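Iron uptake protein A2 (Synechocystis sp., PDB 2VP1) probably serves as the ferric-iron-binding subunit of a periplasmic ABC transporter that imports iron into the cell. Local coordinates at residues 41-46 with 223-228; 45-50 with 291-296; 185-190 with 340-345. All blocks are in the same frame, centred on the assembly; numbering follows the deposited sequence.

Contact 1: residues 41-46 with 223-228; sequences SRHYNT and NSYYYI. With FE (Fe (III) ion), chain C.
Tyr-44 and Tyr-226 mark the nearest approach of the two backbones, yet their CA atoms stand 10.3 Å apart. Residues 41-46 form an irregular loop and 223-228 run from a strand end into the first turn of helix 224-232, so side chains must span the gap. They do so through an iron(III) ion. From the loop come His-43, whose NE2 binds the metal at 2.2 Å, and Tyr-44, whose OH binds at 2.0 Å. From the helix start, Tyr-225 OH and Tyr-226 OH reach the same ion at 2.0 and 2.1 Å. Different first torsions let these two neighbours converge: Tyr-225 has CG between the backbone N and the carbonyl carbon (chi1 56°), Tyr-226 beside the N alone (-75°). Tyr-225 CE1 lies over the centre of the Tyr-226 ring. Tyr-44 and Tyr-225 cross at about a right angle, their CE1 atoms touching at 3.6 Å; His-43 and Tyr-226 cross likewise, with Tyr-226 OH at the imidazole edge, near its plane. Asn-223 ND2 donates a nearly straight bond of 3.1 Å to Tyr-225 OH, a second-shell contact that would help hold the phenol oxygen turned to the metal. Tyr-44 OH has Arg-129 as its polar partner beyond the metal, and Tyr-169 completes the five protein ligands. Four tyrosine oxygens and one imidazole nitrogen suit a hard ferric ion, and metal and arginine probably both favour the phenolate form of Tyr-44. Segments far apart in sequence are thus joined through the ion, consistent with ferric-ion capture by a periplasmic solute-binding protein.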
# COMPACT_ATOMS: atom_id res chain seq x y z
N SER A 41 -6.36 7.70 5.86
CA SER A 41 -5.47 8.05 4.75
C SER A 41 -5.79 7.24 3.49
O SER A 41 -5.12 7.39 2.47
CB SER A 41 -3.99 7.92 5.13
OG SER A 41 -3.50 6.60 4.89
N ARG A 42 -6.81 6.37 3.55
CA ARG A 42 -7.30 5.69 2.35
C ARG A 42 -7.84 6.70 1.31
O ARG A 42 -8.23 7.81 1.66
CB ARG A 42 -8.36 4.64 2.69
CG ARG A 42 -7.78 3.33 3.20
CD ARG A 42 -8.85 2.32 3.47
NE ARG A 42 -9.37 1.73 2.24
CZ ARG A 42 -9.04 0.53 1.78
NH1 ARG A 42 -8.18 -0.23 2.44
NH2 ARG A 42 -9.57 0.07 0.64
N HIS A 43 -7.84 6.32 0.04
CA HIS A 43 -8.17 7.25 -1.04
C HIS A 43 -8.97 6.59 -2.17
O HIS A 43 -8.64 6.72 -3.35
CB HIS A 43 -6.88 7.85 -1.62
CG HIS A 43 -5.77 6.85 -1.78
ND1 HIS A 43 -4.69 6.81 -0.92
CD2 HIS A 43 -5.59 5.85 -2.66
CE1 HIS A 43 -3.88 5.82 -1.28
NE2 HIS A 43 -4.40 5.23 -2.33
N TYR A 44 -10.03 5.88 -1.80
CA TYR A 44 -10.82 5.15 -2.77
C TYR A 44 -12.26 5.54 -2.60
O TYR A 44 -12.85 5.32 -1.55
CB TYR A 44 -10.65 3.64 -2.58
CG TYR A 44 -9.21 3.26 -2.41
CD1 TYR A 44 -8.33 3.27 -3.50
CD2 TYR A 44 -8.70 2.92 -1.15
CE1 TYR A 44 -6.98 2.93 -3.34
CE2 TYR A 44 -7.36 2.59 -0.98
CZ TYR A 44 -6.51 2.59 -2.08
OH TYR A 44 -5.19 2.25 -1.92
N ASN A 45 -12.82 6.17 -3.64
CA ASN A 45 -14.21 6.61 -3.63
C ASN A 45 -15.22 5.48 -3.36
O ASN A 45 -16.26 5.73 -2.76
CB ASN A 45 -14.55 7.43 -4.88
CG ASN A 45 -14.08 8.89 -4.77
OD1 ASN A 45 -13.99 9.43 -3.67
ND2 ASN A 45 -13.79 9.52 -5.90
N THR A 46 -14.89 4.25 -3.74
CA THR A 46 -15.77 3.11 -3.46
C THR A 46 -15.77 2.72 -1.97
O THR A 46 -16.54 1.83 -1.55
CB THR A 46 -15.40 1.87 -4.31
OG1 THR A 46 -14.10 1.40 -3.92
CG2 THR A 46 -15.45 2.19 -5.83
N ASN A 223 1.10 -0.12 -7.34
CA ASN A 223 0.39 -1.17 -6.60
C ASN A 223 -0.51 -2.00 -7.50
O ASN A 223 -1.08 -1.49 -8.48
CB ASN A 223 -0.42 -0.58 -5.45
CG ASN A 223 0.45 -0.14 -4.29
OD1 ASN A 223 1.65 -0.42 -4.23
ND2 ASN A 223 -0.17 0.57 -3.34
N SER A 224 -0.64 -3.28 -7.15
CA SER A 224 -1.39 -4.27 -7.93
C SER A 224 -2.83 -3.90 -8.20
O SER A 224 -3.28 -4.00 -9.33
CB SER A 224 -1.34 -5.64 -7.26
OG SER A 224 -1.63 -5.57 -5.86
N TYR A 225 -3.55 -3.47 -7.17
CA TYR A 225 -5.01 -3.30 -7.24
C TYR A 225 -5.46 -2.16 -8.19
O TYR A 225 -6.61 -2.14 -8.62
CB TYR A 225 -5.58 -3.09 -5.83
CG TYR A 225 -4.94 -1.92 -5.12
CD1 TYR A 225 -5.40 -0.62 -5.34
CD2 TYR A 225 -3.83 -2.10 -4.28
CE1 TYR A 225 -4.79 0.45 -4.73
CE2 TYR A 225 -3.22 -1.01 -3.65
CZ TYR A 225 -3.70 0.26 -3.89
OH TYR A 225 -3.13 1.37 -3.31
N TYR A 226 -4.57 -1.22 -8.48
CA TYR A 226 -4.88 -0.11 -9.37
C TYR A 226 -5.10 -0.62 -10.78
O TYR A 226 -5.96 -0.11 -11.50
CB TYR A 226 -3.76 0.94 -9.37
CG TYR A 226 -3.71 1.83 -8.13
CD1 TYR A 226 -4.78 2.65 -7.79
CD2 TYR A 226 -2.58 1.84 -7.31
CE1 TYR A 226 -4.73 3.46 -6.66
CE2 TYR A 226 -2.52 2.64 -6.17
CZ TYR A 226 -3.60 3.45 -5.85
OH TYR A 226 -3.56 4.27 -4.73
N TYR A 227 -4.32 -1.64 -11.17
CA TYR A 227 -4.42 -2.21 -12.51
C TYR A 227 -5.67 -3.04 -12.75
O TYR A 227 -6.20 -3.08 -13.87
CB TYR A 227 -3.21 -3.07 -12.80
CG TYR A 227 -3.11 -3.57 -14.23
CD1 TYR A 227 -2.56 -2.78 -15.22
CD2 TYR A 227 -3.54 -4.84 -14.57
CE1 TYR A 227 -2.43 -3.24 -16.50
CE2 TYR A 227 -3.42 -5.31 -15.86
CZ TYR A 227 -2.87 -4.51 -16.82
OH TYR A 227 -2.75 -4.97 -18.12
N ILE A 228 -6.12 -3.72 -11.70
CA ILE A 228 -7.31 -4.57 -11.78
C ILE A 228 -8.56 -3.71 -11.99
O ILE A 228 -9.46 -4.08 -12.74
CB ILE A 228 -7.47 -5.48 -10.52
CG1 ILE A 228 -6.11 -6.10 -10.09
CG2 ILE A 228 -8.55 -6.55 -10.74
CD1 ILE A 228 -5.51 -7.10 -11.09
FE FE C . -3.78 3.24 -2.92

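Contact 2: residues 45-50 with 291-296; sequences NTDDAL and QRYFAE
Tyr-293 projects from helix 288-296 so that its hydroxyl lands between Thr-46 and Asp-47 of segment 45-50, which leads into helix 47-52, a compact case of one phenol joining two hydrogen bonds. Its CG lies anti to the backbone N (chi1 159°), which carries the ring out from its own helix to the other segment. Thr-46 OG1 donates to Tyr-293 OH at 2.6 Å, and the same OH donates to Asp-47 OD1, also at 2.6 Å. The phenol therefore accepts from one residue and gives to the next. It meets OD1 on the anti side of the carboxylate, 19° out of its plane, and the carboxylate and ring planes are turned 56° against each other. Thr-46 CB lies at the ring edge, in plane. Leu-50 takes another side: its CB stands over one face of the Tyr-293 ring, 4.1 Å above the plane and offset toward the rim. Its CD2 branch goes on to Phe-294, touching CZ at 3.7 Å, with the two side chains crossing at about a right angle. A phenylalanine in place of Tyr-293 removes the hydroxyl and would probably leave Thr-46 OG1 and Asp-47 OD1 without the oxygen that links them. The other carboxylate oxygen of Asp-47, OD2, has Arg-42 as its partner. Around this meeting of the two helices, helix 275-285 supplies Leu-285 against both Leu-50 and Phe-294, while Tyr-284 OH is hydrogen-bonded to Leu-50 O. Helix 288-296 is held in turn to strand 301-302, where Pro-302 touches Gln-291 and Ala-295.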
# COMPACT_ATOMS: atom_id res chain seq x y z
N ASN A 45 -12.82 6.17 -3.64
CA ASN A 45 -14.21 6.61 -3.63
C ASN A 45 -15.22 5.48 -3.36
O ASN A 45 -16.26 5.73 -2.76
CB ASN A 45 -14.55 7.43 -4.88
CG ASN A 45 -14.08 8.89 -4.77
OD1 ASN A 45 -13.99 9.43 -3.67
ND2 ASN A 45 -13.79 9.52 -5.90
N THR A 46 -14.89 4.25 -3.74
CA THR A 46 -15.77 3.11 -3.46
C THR A 46 -15.77 2.72 -1.97
O THR A 46 -16.54 1.83 -1.55
CB THR A 46 -15.40 1.87 -4.31
OG1 THR A 46 -14.10 1.40 -3.92
CG2 THR A 46 -15.45 2.19 -5.83
N ASP A 47 -14.92 3.38 -1.19
CA ASP A 47 -14.86 3.15 0.26
C ASP A 47 -16.11 3.64 0.96
O ASP A 47 -16.50 3.09 1.98
CB ASP A 47 -13.63 3.82 0.89
CG ASP A 47 -12.41 2.90 0.96
OD1 ASP A 47 -12.47 1.74 0.49
OD2 ASP A 47 -11.39 3.34 1.51
N ASP A 48 -16.72 4.69 0.41
CA ASP A 48 -17.92 5.28 0.99
C ASP A 48 -18.98 4.21 1.22
O ASP A 48 -19.57 4.12 2.30
CB ASP A 48 -18.45 6.38 0.08
CG ASP A 48 -17.56 7.64 0.07
OD1 ASP A 48 -16.81 7.89 1.04
OD2 ASP A 48 -17.63 8.40 -0.93
N ALA A 49 -19.22 3.38 0.21
CA ALA A 49 -20.21 2.32 0.32
C ALA A 49 -19.89 1.41 1.49
O ALA A 49 -20.80 0.92 2.16
CB ALA A 49 -20.30 1.53 -0.98
N LEU A 50 -18.60 1.19 1.76
CA LEU A 50 -18.16 0.38 2.89
C LEU A 50 -18.52 1.04 4.23
O LEU A 50 -19.01 0.38 5.13
CB LEU A 50 -16.66 0.12 2.83
CG LEU A 50 -16.01 -0.51 4.06
CD1 LEU A 50 -16.46 -1.95 4.19
CD2 LEU A 50 -14.49 -0.41 3.98
N GLN A 291 -14.53 -7.71 3.78
CA GLN A 291 -13.43 -8.38 3.06
C GLN A 291 -13.80 -8.67 1.61
O GLN A 291 -12.95 -8.57 0.71
CB GLN A 291 -12.99 -9.67 3.78
CG GLN A 291 -12.36 -9.42 5.17
CD GLN A 291 -10.93 -8.88 5.14
OE1 GLN A 291 -10.01 -9.49 4.57
NE2 GLN A 291 -10.73 -7.76 5.80
N ARG A 292 -15.07 -9.01 1.37
CA ARG A 292 -15.59 -9.22 0.03
C ARG A 292 -15.54 -7.92 -0.78
O ARG A 292 -15.24 -7.95 -1.97
CB ARG A 292 -17.02 -9.77 0.10
CG ARG A 292 -17.52 -10.47 -1.16
CD ARG A 292 -18.70 -11.42 -0.85
NE ARG A 292 -18.27 -12.66 -0.17
CZ ARG A 292 -17.84 -13.76 -0.80
NH1 ARG A 292 -17.77 -13.79 -2.13
NH2 ARG A 292 -17.47 -14.83 -0.09
N TYR A 293 -15.81 -6.79 -0.13
CA TYR A 293 -15.65 -5.48 -0.75
C TYR A 293 -14.18 -5.19 -1.09
O TYR A 293 -13.87 -4.79 -2.22
CB TYR A 293 -16.21 -4.34 0.11
CG TYR A 293 -15.60 -3.00 -0.28
CD1 TYR A 293 -14.49 -2.48 0.42
CD2 TYR A 293 -16.07 -2.29 -1.38
CE1 TYR A 293 -13.89 -1.27 0.04
CE2 TYR A 293 -15.49 -1.09 -1.77
CZ TYR A 293 -14.40 -0.58 -1.05
OH TYR A 293 -13.83 0.60 -1.43
N PHE A 294 -13.28 -5.37 -0.13
CA PHE A 294 -11.87 -5.13 -0.38
C PHE A 294 -11.40 -6.00 -1.54
O PHE A 294 -10.64 -5.53 -2.40
CB PHE A 294 -11.02 -5.42 0.85
CG PHE A 294 -11.19 -4.44 1.98
CD1 PHE A 294 -11.59 -4.89 3.25
CD2 PHE A 294 -10.94 -3.08 1.80
CE1 PHE A 294 -11.74 -4.01 4.31
CE2 PHE A 294 -11.08 -2.18 2.86
CZ PHE A 294 -11.49 -2.65 4.12
N ALA A 295 -11.85 -7.26 -1.55
CA ALA A 295 -11.50 -8.22 -2.61
C ALA A 295 -12.01 -7.87 -4.02
O ALA A 295 -11.24 -7.88 -4.98
CB ALA A 295 -11.95 -9.62 -2.21
N GLU A 296 -13.30 -7.56 -4.13
CA GLU A 296 -13.97 -7.44 -5.43
C GLU A 296 -14.52 -6.03 -5.73
O GLU A 296 -15.21 -5.81 -6.73
CB GLU A 296 -15.08 -8.50 -5.55
CG GLU A 296 -14.56 -9.96 -5.42
CD GLU A 296 -15.66 -11.01 -5.29
OE1 GLU A 296 -16.69 -10.90 -5.99
OE2 GLU A 296 -15.49 -11.96 -4.50

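Contact 3: residues 185-190 with 340-345; sequences ETRRWL and MNEVGW
Leu-190, on helix 183-195, faces the end of helix 333-343, and its side chain can be read outward as a series of apolar contacts. CB meets Val-343 first, lying 3.7 Å from CG2 and a little farther from CG1; the CA atoms of this pair, 6.6 Å apart, are the nearest across the two segments. CG, set beside the backbone N (chi1 -74°), directs the two methyls toward residues 340-345. CD1 approaches Met-340 CG at 3.9 Å, while CD2 abuts the indole edge of Trp-345, in the ring plane and 3.5 Å from CE3. A Schellman motif ends helix 333-343: Gly-344, with positive phi, and Trp-345 both bond back to Met-340 O, though weakly, and the chain leaving the helix places the indole beside CD2. Met-340 SD lies over one face of that indole, offset toward its rim, as a Met-aromatic contact. On the outer side Arg-187 and Glu-342 form a salt bridge whose detailed geometry is doubtful; Arg-187 also pairs with Glu-183, and Glu-342 with Arg-338. Phe-197 packs edge-to-face with Trp-345.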
# COMPACT_ATOMS: atom_id res chain seq x y z
N GLU A 185 23.87 -0.23 -0.71
CA GLU A 185 23.23 -0.86 -1.87
C GLU A 185 21.93 -0.18 -2.27
O GLU A 185 21.61 -0.08 -3.44
CB GLU A 185 22.99 -2.35 -1.60
CG GLU A 185 22.91 -3.22 -2.84
CD GLU A 185 24.28 -3.50 -3.44
OE1 GLU A 185 24.88 -4.55 -3.07
OE2 GLU A 185 24.75 -2.67 -4.25
N THR A 186 21.16 0.30 -1.29
CA THR A 186 19.89 0.96 -1.60
C THR A 186 20.17 2.33 -2.22
O THR A 186 19.54 2.74 -3.20
CB THR A 186 18.93 1.03 -0.36
OG1 THR A 186 18.74 -0.28 0.18
CG2 THR A 186 17.57 1.57 -0.75
N ARG A 187 21.14 3.03 -1.64
CA ARG A 187 21.66 4.27 -2.19
C ARG A 187 22.03 4.10 -3.67
O ARG A 187 21.62 4.89 -4.52
CB ARG A 187 22.87 4.71 -1.36
CG ARG A 187 23.85 5.61 -2.08
CD ARG A 187 24.73 6.31 -1.11
NE ARG A 187 24.21 7.64 -0.92
CZ ARG A 187 23.77 8.13 0.23
NH1 ARG A 187 23.78 7.38 1.33
NH2 ARG A 187 23.31 9.38 0.28
N ARG A 188 22.80 3.06 -3.96
CA ARG A 188 23.23 2.74 -5.32
C ARG A 188 22.02 2.53 -6.24
O ARG A 188 21.89 3.20 -7.27
CB ARG A 188 24.13 1.50 -5.30
CG ARG A 188 25.42 1.65 -6.08
CD ARG A 188 26.54 0.88 -5.38
N TRP A 189 21.13 1.63 -5.84
CA TRP A 189 19.88 1.39 -6.57
C TRP A 189 19.14 2.70 -6.85
O TRP A 189 18.72 2.94 -7.99
CB TRP A 189 18.99 0.40 -5.80
CG TRP A 189 17.56 0.31 -6.28
CD1 TRP A 189 17.14 -0.14 -7.50
CD2 TRP A 189 16.37 0.67 -5.56
NE1 TRP A 189 15.77 -0.09 -7.58
CE2 TRP A 189 15.27 0.40 -6.40
CE3 TRP A 189 16.12 1.17 -4.28
CZ2 TRP A 189 13.94 0.64 -6.01
CZ3 TRP A 189 14.79 1.40 -3.89
CH2 TRP A 189 13.73 1.14 -4.75
N LEU A 190 18.99 3.53 -5.82
CA LEU A 190 18.27 4.79 -5.93
C LEU A 190 18.97 5.76 -6.87
O LEU A 190 18.33 6.36 -7.72
CB LEU A 190 18.05 5.42 -4.54
CG LEU A 190 17.01 4.79 -3.60
CD1 LEU A 190 16.99 5.50 -2.25
CD2 LEU A 190 15.61 4.81 -4.20
N MET A 340 16.16 8.98 -0.04
CA MET A 340 15.52 9.43 -1.28
C MET A 340 15.73 10.93 -1.49
O MET A 340 15.86 11.40 -2.62
CB MET A 340 14.03 9.06 -1.32
CG MET A 340 13.77 7.56 -1.29
SD MET A 340 12.10 6.97 -1.63
CE MET A 340 11.23 7.61 -0.19
N ASN A 341 15.78 11.67 -0.39
CA ASN A 341 16.13 13.08 -0.42
C ASN A 341 17.55 13.28 -0.91
O ASN A 341 17.80 14.12 -1.77
CB ASN A 341 15.98 13.68 0.97
CG ASN A 341 15.56 15.11 0.92
OD1 ASN A 341 16.37 16.01 0.65
ND2 ASN A 341 14.26 15.35 1.16
N GLU A 342 18.46 12.48 -0.37
CA GLU A 342 19.89 12.54 -0.71
C GLU A 342 20.22 12.29 -2.18
O GLU A 342 21.06 13.00 -2.74
CB GLU A 342 20.70 11.60 0.18
CG GLU A 342 20.96 12.19 1.56
CD GLU A 342 21.61 11.22 2.52
OE1 GLU A 342 21.30 11.29 3.72
OE2 GLU A 342 22.44 10.40 2.09
N VAL A 343 19.57 11.30 -2.79
CA VAL A 343 19.90 10.96 -4.19
C VAL A 343 19.13 11.83 -5.18
O VAL A 343 19.39 11.80 -6.38
CB VAL A 343 19.67 9.46 -4.51
CG1 VAL A 343 20.35 8.59 -3.47
CG2 VAL A 343 18.17 9.13 -4.62
N GLY A 344 18.19 12.61 -4.67
CA GLY A 344 17.45 13.52 -5.53
C GLY A 344 16.12 13.00 -6.01
O GLY A 344 15.54 13.59 -6.92
N TRP A 345 15.62 11.91 -5.43
CA TRP A 345 14.28 11.46 -5.73
C TRP A 345 13.30 12.50 -5.17
O TRP A 345 13.15 12.64 -3.94
CB TRP A 345 14.02 10.08 -5.14
CG TRP A 345 12.68 9.45 -5.52
CD1 TRP A 345 11.58 10.09 -6.02
CD2 TRP A 345 12.32 8.08 -5.39
NE1 TRP A 345 10.56 9.20 -6.22
CE2 TRP A 345 10.98 7.95 -5.84
CE3 TRP A 345 12.99 6.94 -4.93
CZ2 TRP A 345 10.31 6.73 -5.86
CZ3 TRP A 345 12.32 5.72 -4.95
CH2 TRP A 345 10.98 5.62 -5.42

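Overall arrangement
Contacts 1 and 2 form a continuous unit, with centres about 10 Å apart and Asn-45 and Thr-46 in common. Arg-42 joins them: its NE forms a salt bridge of 2.7 Å with Asp-47 OD2, and Tyr-44 CE2 lies over one face of its guanidinium, so contact 2 reaches the ligand Tyr-44 through Arg-42. The Asp-47 side chain is itself about 9 Å from the ion. Contact 3 is separate, its centre about 27 Å from that of contact 1 and 36 Å from that of contact 2, on the opposite side of the chain's centre from contact 2. Its Trp-345 side chain nevertheless comes within about 9 Å of that of Tyr-169, the fifth iron ligand.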